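Local atomic coordinates of carbohydrate-binding protein (PDB entry 6N1B), a protein that probably removes the acetyl group from N-acetylgalactosamine of the blood group A antigen, and here holds the related blood group B trisaccharide. Residues Q276-P279 with D280-E283; M78-S81 with I82-N85. All blocks are in the same frame, centred on the assembly; numbering follows the deposited sequence.

Overall arrangement
The two contacts are local turns on opposite sides of the chain's centre, with their own centres about 35 Å apart and their nearest atoms about 20 Å apart. Contact 2 (78-85) comes first along the chain, in the loop between strands 67-75 and 87-91. It contributes Arg79 and Ser81 to the glycan pocket, where Ser81 meets the fucose, and the Glu84 side chain is about 4 Å from alpha-D-galactopyranose and about 5 Å from a calcium ion. Contact 1 (276-283) is the surface hairpin that joins strands 269-278 and 283-291 of what is probably a beta-propeller blade, away from the sugar, although the Gln276 side chain comes within about 4 Å of a bound calcium.

Contact 1: Q276-P279 with D280-E283; sequences QYVP and DLKE
The first torsion of Tyr277 (chi1 -177°) puts CG opposite the backbone N and runs the ring along the backbone of Lys282 and Glu283, while Leu281 sets CG opposite its carbonyl carbon (chi1 -56°), which brings the branch point to Val278. The tyrosine OH reaches the CA of Lys282 at 3.3 Å, and CE1 is 3.5 Å from the N of Glu283, so across this contact the ring meets that main chain obliquely. Val278 and Leu281 point the same way and lie side by side, CG1 of the valine 3.8 Å from CG of the leucine.

The backbone makes a tight hairpin. Val278 N donates to Glu283 O over 2.9 Å, which closes the last antiparallel pair. Two overlapping turns then reverse the chain: Leu281 N bonds to Val278 O at 3.0 Å, and Lys282 N to Pro279 O at 3.1 Å. Lys282 takes a left-handed backbone conformation and, with Glu283, faces Val278 in a G1 beta bulge.

The successive four-stranded antiparallel sheets are consistent with a beta-propeller, in which this hairpin would link the first two strands of one blade. Asp280 is held by Tyr341 OH and the backbone N of Gly348. The Tyr277 ring packs edge-to-face with Phe284, and Val278 and Leu281 both rest on Tyr341, so the hairpin end of strands 269-278 and 283-291 abuts strand 333-342 of the neighbouring sheet.

Contact 2: M78-S81 with I82-N85; sequences MRIS and IYEN. With FUC (alpha-L-fucopyranose), chain B.
Ser81 to Glu84 form a type I beta turn, closed by Glu84 N donating to Ser81 O at 3.2 Å, and an inverse gamma turn centred on Glu84 overlaps its end, with Asn85 N bonded to Tyr83 O at 2.8 Å. On one side of the turn three apolar groups meet. Ile80 crosses Ile82 at a slant, its CG1 3.8 Å from CG2 of Ile82, and its other branch, CG2, approaches CE2 of the Tyr83 ring at 4.1 Å. CG2 of Ile82 also lies over one face of the Tyr83 ring, offset toward its rim. Tyr83 is stacked on Tyr42, and its hydroxyl is hydrogen-bonded to Asp44. A water bridges the backbone of Ile80 and Tyr83, donating to Ile80 O at 2.8 Å and accepting from Tyr83 N.

Toward the glycan, Ser81 and Glu84 carry the polar contacts. With chi1 at -66°, Ser81 holds OG beside its own backbone N and turned to the fucose, where it donates to the ring oxygen O5 at 2.7 Å. Ser81 was modelled in two conformers, so this bond belongs to the one described. Glu84, extended beyond CG, brings OE1 to 3.8 Å from CB of Ser81, and its side chain touches His117 and Cys119 of strand 116-126.

A second water donates both to Ser81 OG, at 3.1 Å, and to OE1 of Glu84, coupling the carboxylate to the sugar-binding hydroxyl. Fucose O5 bears no hydrogen and can only accept, so in this conformer the serine donates to O5, and its oxygen can accept from the water. The water's donation to OG would probably strengthen the serine as a donor to the fucose, which Asp141 also holds by a hydrogen bond.

Contact 1: Q276-P279 with D280-E283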
ATOM      1  N   GLN A 276      -6.133   6.057   6.258  1.00  8.70           N
ATOM      2  CA  GLN A 276      -7.311   5.471   6.901  1.00  8.68           C
ATOM      3  C   GLN A 276      -8.167   6.591   7.486  1.00  8.08           C
ATOM      4  O   GLN A 276      -7.624   7.528   8.050  1.00 10.35           O
ATOM      5  CB  GLN A 276      -6.911   4.535   8.035  1.00  9.86           C
ATOM      6  CG  GLN A 276      -6.222   3.255   7.613  1.00 12.46           C
ATOM      7  CD  GLN A 276      -7.202   2.234   7.188  1.00 12.60           C
ATOM      8  OE1 GLN A 276      -7.850   1.568   8.022  1.00 14.54           O
ATOM      9  NE2 GLN A 276      -7.440   2.116   5.846  1.00 14.62           N
ATOM     10  N   TYR A 277      -9.500   6.421   7.399  1.00  8.42           N
ATOM     11  CA  TYR A 277     -10.359   7.184   8.312  1.00  8.83           C
ATOM     12  C   TYR A 277     -10.411   6.354   9.657  1.00  8.53           C
ATOM     13  O   TYR A 277     -10.724   5.140   9.558  1.00 10.64           O
ATOM     14  CB  TYR A 277     -11.748   7.493   7.769  1.00  9.27           C
ATOM     15  CG  TYR A 277     -12.492   8.345   8.759  1.00 10.09           C
ATOM     16  CD1 TYR A 277     -12.236   9.748   8.907  1.00 12.66           C
ATOM     17  CD2 TYR A 277     -13.440   7.762   9.610  1.00 10.79           C
ATOM     18  CE1 TYR A 277     -12.869  10.507   9.912  1.00 13.90           C
ATOM     19  CE2 TYR A 277     -14.108   8.519  10.557  1.00 14.83           C
ATOM     20  CZ  TYR A 277     -13.818   9.833  10.742  1.00 14.03           C
ATOM     21  OH  TYR A 277     -14.425  10.595  11.698  1.00 19.10           O
ATOM     22  N   VAL A 278     -10.190   7.027  10.767  1.00  9.05           N
ATOM     23  CA  VAL A 278     -10.152   6.359  12.074  1.00  9.77           C
ATOM     24  C   VAL A 278     -11.301   6.916  12.900  1.00  9.71           C
ATOM     25  O   VAL A 278     -11.202   7.984  13.504  1.00 10.44           O
ATOM     26  CB  VAL A 278      -8.807   6.540  12.742  1.00  9.82           C
ATOM     27  CG1 VAL A 278      -8.823   5.793  14.085  1.00 10.75           C
ATOM     28  CG2 VAL A 278      -7.648   6.049  11.892  1.00 11.10           C
ATOM     29  N   PRO A 279     -12.429   6.193  12.980  1.00 10.34           N
ATOM     30  CA  PRO A 279     -13.580   6.683  13.719  1.00 11.95           C
ATOM     31  C   PRO A 279     -13.274   7.112  15.185  1.00 12.29           C
ATOM     32  O   PRO A 279     -13.752   8.125  15.675  1.00 13.89           O
ATOM     33  CB  PRO A 279     -14.565   5.523  13.692  1.00 13.45           C
ATOM     34  CG  PRO A 279     -14.293   4.895  12.340  1.00 12.29           C
ATOM     35  CD  PRO A 279     -12.761   4.967  12.284  1.00 12.08           C
ATOM     36  N   ASP A 280     -12.442   6.308  15.858  1.00 12.04           N
ATOM     37  CA  ASP A 280     -12.128   6.611  17.285  1.00 12.05           C
ATOM     38  C   ASP A 280     -11.437   7.920  17.487  1.00 12.45           C
ATOM     39  O   ASP A 280     -11.552   8.518  18.557  1.00 15.98           O
ATOM     40  CB  ASP A 280     -11.299   5.447  17.867  1.00 12.47           C
ATOM     41  CG  ASP A 280     -11.116   5.476  19.354  1.00 14.79           C
ATOM     42  OD1 ASP A 280     -12.086   5.694  20.066  1.00 18.64           O
ATOM     43  OD2 ASP A 280     -10.037   5.210  19.787  1.00 14.69           O
ATOM     44  N   LEU A 281     -10.715   8.417  16.443  1.00 11.24           N
ATOM     45  CA  LEU A 281     -10.009   9.677  16.450  1.00 11.49           C
ATOM     46  C   LEU A 281     -10.705  10.770  15.742  1.00 12.11           C
ATOM     47  O   LEU A 281     -10.241  11.923  15.807  1.00 14.07           O
ATOM     48  CB  LEU A 281      -8.590   9.523  15.849  1.00 11.77           C
ATOM     49  CG  LEU A 281      -7.717   8.415  16.595  1.00 13.01           C
ATOM     50  CD1 LEU A 281      -6.420   8.308  15.784  1.00 12.76           C
ATOM     51  CD2 LEU A 281      -7.433   8.801  18.000  1.00 14.56           C
ATOM     52  N   LYS A 282     -11.796  10.505  15.088  1.00 11.45           N
ATOM     53  CA  LYS A 282     -12.579  11.496  14.334  1.00 12.59           C
ATOM     54  C   LYS A 282     -11.696  12.167  13.314  1.00 11.04           C
ATOM     55  O   LYS A 282     -11.817  13.396  13.071  1.00 14.20           O
ATOM     56  CB  LYS A 282     -13.302  12.419  15.225  1.00 15.45           C
ATOM     57  CG  LYS A 282     -14.316  11.717  16.171  1.00 20.24           C
ATOM     58  CD  LYS A 282     -14.965  12.773  17.150  1.00 31.03           C
ATOM     59  CE  LYS A 282     -16.387  12.451  17.539  1.00 45.40           C
ATOM     60  NZ  LYS A 282     -16.351  11.971  18.917  1.00 63.83           N
ATOM     61  N   GLU A 283     -10.808  11.435  12.642  1.00 10.14           N
ATOM     62  CA  GLU A 283      -9.905  12.011  11.657  1.00 10.83           C
ATOM     63  C   GLU A 283      -9.359  11.025  10.712  1.00  9.75           C
ATOM     64  O   GLU A 283      -9.382   9.791  10.963  1.00 10.50           O
ATOM     65  CB  GLU A 283      -8.762  12.798  12.284  1.00 15.03           C
ATOM     66  CG  GLU A 283      -7.783  11.947  12.974  1.00 16.62           C
ATOM     67  CD  GLU A 283      -6.749  12.631  13.878  1.00 20.40           C
ATOM     68  OE1 GLU A 283      -6.648  13.859  13.901  1.00 24.18           O
ATOM     69  OE2 GLU A 283      -5.969  11.786  14.520  1.00 22.76           O
TER

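Contact 2: M78-S81 with I82-N85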
ATOM      1  N   MET A  78      15.035  -6.379  -7.662  1.00  9.66           N
ATOM      2  CA  MET A  78      15.840  -5.415  -8.385  1.00  9.89           C
ATOM      3  C   MET A  78      16.034  -5.819  -9.828  1.00 10.65           C
ATOM      4  O   MET A  78      16.028  -6.984 -10.214  1.00 11.91           O
ATOM      5  CB  MET A  78      17.202  -5.261  -7.744  1.00 11.25           C
ATOM      6  CG  MET A  78      17.173  -4.695  -6.290  1.00 10.10           C
ATOM      7  SD  MET A  78      16.348  -3.123  -6.081  1.00 12.35           S
ATOM      8  CE  MET A  78      17.504  -2.041  -6.848  1.00 13.66           C
ATOM      9  N   ARG A  79      16.140  -4.743 -10.666  1.00 10.90           N
ATOM     10  CA  ARG A  79      16.525  -4.822 -12.055  1.00 11.86           C
ATOM     11  C   ARG A  79      15.411  -5.102 -13.058  1.00 11.69           C
ATOM     12  O   ARG A  79      15.554  -4.847 -14.251  1.00 15.52           O
ATOM     13  CB  ARG A  79      17.683  -5.723 -12.324  1.00 12.42           C
ATOM     14  CG  ARG A  79      18.942  -5.525 -11.440  1.00 12.33           C
ATOM     15  CD  ARG A  79      20.130  -6.146 -12.076  1.00 12.91           C
ATOM     16  NE  ARG A  79      21.256  -6.112 -11.154  1.00 13.07           N
ATOM     17  CZ  ARG A  79      22.465  -6.580 -11.483  1.00 13.55           C
ATOM     18  NH1 ARG A  79      22.683  -7.086 -12.702  1.00 13.70           N
ATOM     19  NH2 ARG A  79      23.427  -6.549 -10.542  1.00 15.35           N
ATOM     20  N   ILE A  80      14.359  -5.742 -12.599  1.00 10.97           N
ATOM     21  CA  ILE A  80      13.230  -6.139 -13.445  1.00 11.84           C
ATOM     22  C   ILE A  80      11.952  -6.002 -12.701  1.00 11.96           C
ATOM     23  O   ILE A  80      11.860  -6.490 -11.587  1.00 12.92           O
ATOM     24  CB  ILE A  80      13.439  -7.518 -14.084  1.00 13.93           C
ATOM     25  CG1 ILE A  80      12.362  -7.898 -15.095  1.00 16.76           C
ATOM     26  CG2 ILE A  80      13.626  -8.606 -13.043  1.00 14.13           C
ATOM     27  CD1 ILE A  80      12.757  -9.026 -16.036  1.00 18.09           C
ATOM     28  N   SER A  81      11.005  -5.242 -13.320  1.00 11.64           N
ATOM     29  CA  SER A  81       9.728  -4.957 -12.668  0.50 12.02           C
ATOM     30  C   SER A  81       8.579  -5.838 -13.126  1.00 11.42           C
ATOM     31  O   SER A  81       7.426  -5.656 -12.734  1.00 11.36           O
ATOM     32  CB  SER A  81       9.396  -3.459 -12.841  0.50 13.96           C
ATOM     33  OG  SER A  81      10.361  -2.691 -12.129  0.50 13.31           O
ATOM     34  N   ILE A  82       8.884  -6.840 -13.966  1.00 10.59           N
ATOM     35  CA  ILE A  82       7.891  -7.630 -14.589  1.00 11.20           C
ATOM     36  C   ILE A  82       7.086  -8.534 -13.715  1.00 10.29           C
ATOM     37  O   ILE A  82       6.021  -9.004 -14.063  1.00 11.29           O
ATOM     38  CB  ILE A  82       8.443  -8.404 -15.849  1.00 12.21           C
ATOM     39  CG1 ILE A  82       7.398  -8.457 -17.009  1.00 16.67           C
ATOM     40  CG2 ILE A  82       9.051  -9.706 -15.368  1.00 14.17           C
ATOM     41  CD1 ILE A  82       7.835  -9.043 -18.313  1.00 20.29           C
ATOM     42  N   TYR A  83       7.639  -8.800 -12.496  1.00  9.67           N
ATOM     43  CA  TYR A  83       7.002  -9.678 -11.487  1.00 10.61           C
ATOM     44  C   TYR A  83       6.123  -8.928 -10.535  1.00 10.21           C
ATOM     45  O   TYR A  83       5.475  -9.586  -9.677  1.00 10.53           O
ATOM     46  CB  TYR A  83       8.051 -10.441 -10.678  1.00 10.21           C
ATOM     47  CG  TYR A  83       9.057 -11.219 -11.530  1.00 11.80           C
ATOM     48  CD1 TYR A  83       8.741 -11.984 -12.572  1.00 13.59           C
ATOM     49  CD2 TYR A  83      10.396 -11.139 -11.239  1.00 13.03           C
ATOM     50  CE1 TYR A  83       9.667 -12.701 -13.352  1.00 14.33           C
ATOM     51  CE2 TYR A  83      11.337 -11.797 -11.979  1.00 12.39           C
ATOM     52  CZ  TYR A  83      10.978 -12.540 -13.058  1.00 13.71           C
ATOM     53  OH  TYR A  83      11.907 -13.200 -13.829  1.00 15.51           O
ATOM     54  N   GLU A  84       6.021  -7.614 -10.682  1.00  9.51           N
ATOM     55  CA  GLU A  84       5.409  -6.721  -9.694  1.00  9.56           C
ATOM     56  C   GLU A  84       3.872  -6.695  -9.804  1.00  9.71           C
ATOM     57  O   GLU A  84       3.291  -5.602  -9.937  1.00 10.28           O
ATOM     58  CB  GLU A  84       6.101  -5.366  -9.793  1.00  9.59           C
ATOM     59  CG  GLU A  84       5.900  -4.442  -8.604  1.00  9.73           C
ATOM     60  CD  GLU A  84       6.688  -3.241  -8.653  1.00 11.99           C
ATOM     61  OE1 GLU A  84       7.442  -2.989  -9.655  1.00 11.60           O
ATOM     62  OE2 GLU A  84       6.627  -2.437  -7.681  1.00 18.27           O
ATOM     63  N   ASN A  85       3.263  -7.878  -9.668  1.00  9.96           N
ATOM     64  CA  ASN A  85       1.869  -8.021 -10.078  1.00  9.35           C
ATOM     65  C   ASN A  85       0.999  -8.281  -8.910  1.00  9.16           C
ATOM     66  O   ASN A  85       1.276  -9.194  -8.085  1.00 10.28           O
ATOM     67  CB  ASN A  85       1.772  -9.106 -11.118  1.00 10.13           C
ATOM     68  CG  ASN A  85       2.765  -8.792 -12.260  1.00  9.01           C
ATOM     69  OD1 ASN A  85       3.638  -9.689 -12.600  1.00 12.55           O
ATOM     70  ND2 ASN A  85       2.681  -7.647 -12.815  1.00  7.52           N
TER
HETATM   71  C1  FUC B   2      11.119   0.786 -12.419  1.00 18.33           C
HETATM   72  C2  FUC B   2      10.333   0.981 -13.726  1.00 18.62           C
HETATM   73  C3  FUC B   2      11.300   0.957 -14.929  1.00 19.42           C
HETATM   74  C4  FUC B   2      12.012  -0.382 -14.970  1.00 20.78           C
HETATM   75  C5  FUC B   2      12.788  -0.561 -13.674  1.00 20.71           C
HETATM   76  C6  FUC B   2      13.518  -1.925 -13.495  1.00 20.47           C
HETATM   77  O2  FUC B   2       9.685   2.289 -13.704  1.00 18.90           O
HETATM   78  O3  FUC B   2      10.546   1.078 -16.165  1.00 21.89           O
HETATM   79  O4  FUC B   2      11.052  -1.416 -15.138  1.00 20.01           O
HETATM   80  O5  FUC B   2      11.856  -0.442 -12.555  1.00 20.42           O
HETATM   81  O   HOH W   1       9.544  -7.462 -10.430  1.00 12.36           O
HETATM   82  O   HOH W   2       4.699  -5.775 -13.625  1.00 10.65           O
HETATM   83  O   HOH W   3       9.001  -1.047  -9.890  1.00 20.43           O